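Formate-dependent phosphoribosylglycinamide formyltransferase (Mycobacterium tuberculosis H37Rv, PDB 6KHR) is an enzyme of the ATP-grasp superfamily, built on the alpha+beta fold that gives the group its name. Local coordinates at residues Pro168-Pro173 / Glu217-Ile222. Residues are numbered along the deposited sequence; the frame is centred on the assembly and turned at random.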
# COMPACT_ATOMS: atom_id res chain seq x y z
N PRO A 168 27.94 0.46 -33.77
CA PRO A 168 27.03 -0.65 -33.99
C PRO A 168 25.60 -0.19 -34.23
O PRO A 168 25.32 0.93 -33.96
CB PRO A 168 26.97 -1.33 -32.63
CG PRO A 168 27.16 -0.21 -31.69
CD PRO A 168 28.21 0.66 -32.36
N LEU A 169 24.77 -1.11 -34.74
CA LEU A 169 23.33 -0.90 -35.00
C LEU A 169 22.54 -1.88 -34.15
O LEU A 169 23.11 -2.82 -33.62
CB LEU A 169 23.04 -1.13 -36.47
CG LEU A 169 23.09 0.12 -37.33
CD1 LEU A 169 22.70 -0.20 -38.76
CD2 LEU A 169 22.16 1.16 -36.76
N LEU A 170 21.25 -1.65 -34.03
CA LEU A 170 20.43 -2.48 -33.14
C LEU A 170 19.29 -3.03 -33.97
O LEU A 170 18.18 -2.58 -33.78
CB LEU A 170 19.89 -1.54 -32.07
CG LEU A 170 20.12 -1.98 -30.64
CD1 LEU A 170 19.52 -3.35 -30.41
CD2 LEU A 170 21.60 -1.96 -30.34
N VAL A 171 19.57 -3.97 -34.85
CA VAL A 171 18.47 -4.47 -35.71
C VAL A 171 17.51 -5.27 -34.85
O VAL A 171 17.92 -6.19 -34.21
CB VAL A 171 18.97 -5.26 -36.91
CG1 VAL A 171 19.46 -6.62 -36.48
CG2 VAL A 171 17.86 -5.41 -37.92
N SER A 172 16.25 -4.90 -34.91
CA SER A 172 15.18 -5.47 -34.14
C SER A 172 13.99 -5.69 -35.05
O SER A 172 13.74 -4.88 -35.96
CB SER A 172 14.79 -4.55 -32.97
OG SER A 172 13.52 -4.90 -32.46
N PRO A 173 13.26 -6.79 -34.86
CA PRO A 173 11.98 -6.94 -35.57
C PRO A 173 11.01 -5.86 -35.12
O PRO A 173 10.95 -5.52 -33.94
CB PRO A 173 11.51 -8.34 -35.16
CG PRO A 173 12.27 -8.65 -33.88
CD PRO A 173 13.58 -7.93 -33.99
N GLU A 217 18.25 0.84 -35.11
CA GLU A 217 18.57 1.89 -34.16
C GLU A 217 20.08 2.07 -34.07
O GLU A 217 20.82 1.08 -33.96
CB GLU A 217 18.01 1.58 -32.77
CG GLU A 217 16.54 1.91 -32.60
CD GLU A 217 16.12 1.95 -31.14
OE1 GLU A 217 15.33 1.07 -30.71
OE2 GLU A 217 16.59 2.85 -30.42
N SER A 218 20.53 3.31 -34.12
CA SER A 218 21.90 3.63 -33.77
C SER A 218 22.06 3.57 -32.26
O SER A 218 21.16 3.97 -31.51
CB SER A 218 22.30 5.00 -34.30
OG SER A 218 22.74 4.91 -35.64
N VAL A 219 23.21 3.08 -31.81
CA VAL A 219 23.45 2.85 -30.40
C VAL A 219 24.19 4.04 -29.81
O VAL A 219 25.19 4.51 -30.36
CB VAL A 219 24.24 1.56 -30.18
CG1 VAL A 219 24.32 1.26 -28.70
CG2 VAL A 219 23.56 0.46 -30.90
N VAL A 220 23.69 4.52 -28.68
CA VAL A 220 24.20 5.71 -28.02
C VAL A 220 24.68 5.33 -26.62
O VAL A 220 24.19 4.38 -26.01
CB VAL A 220 23.14 6.83 -27.93
CG1 VAL A 220 23.82 8.19 -27.92
CG2 VAL A 220 22.14 6.72 -29.08
N GLU A 221 25.65 6.08 -26.13
CA GLU A 221 26.15 5.83 -24.78
C GLU A 221 25.10 6.26 -23.76
O GLU A 221 24.45 7.30 -23.92
CB GLU A 221 27.46 6.57 -24.56
CG GLU A 221 28.20 6.14 -23.32
CD GLU A 221 29.39 7.03 -23.04
OE1 GLU A 221 29.35 8.22 -23.43
OE2 GLU A 221 30.38 6.53 -22.44
N ILE A 222 24.92 5.45 -22.73
CA ILE A 222 23.88 5.67 -21.73
C ILE A 222 24.48 5.50 -20.34
O ILE A 222 25.21 4.54 -20.08
CB ILE A 222 22.68 4.73 -21.93
CG1 ILE A 222 22.08 4.95 -23.31
CG2 ILE A 222 21.61 4.98 -20.88
CD1 ILE A 222 21.12 3.88 -23.71
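Leu-170 N approaches Glu-217 O at 2.8 Å, but the N-H...O angle of 124° makes this a weak, bent hydrogen bond. The bridge it supports is the single one between these segments, centred on Leu-169 and Ser-218 with their CA atoms 4.9 Å apart; pairing resumes at Ser-172, backbone hydrogen-bonded to Cys-215. The closer-packed part gathers round that same carbonyl, which meets several partners: Leu-169 CA adds a CA-H...O contact to Glu-217 O at 3.4 Å, and Leu-170 CB also lies 3.4 Å from Glu-217 O. Toward solvent no hydrogen bond joins the segments and the contact is van der Waals. Pro-168, which follows a cis peptide bond, sets its ring CG 3.7 Å from Val-219 CB, the two side chains crossing at about a right angle. With Val-219 CG1 anti to the backbone N (chi1 -173°), CG2 falls anti to the carbonyl carbon and lies 3.6 Å from Pro-168 O, and Val-219 itself is exposed. The contact lies where strand 214-217 ends in the three-stranded antiparallel sheet of the ATP-grasp region, between 172-173 and 149-152; Leu-169 packs on Val-161, and Ser-218 on Ala-165, both of helix 155-165.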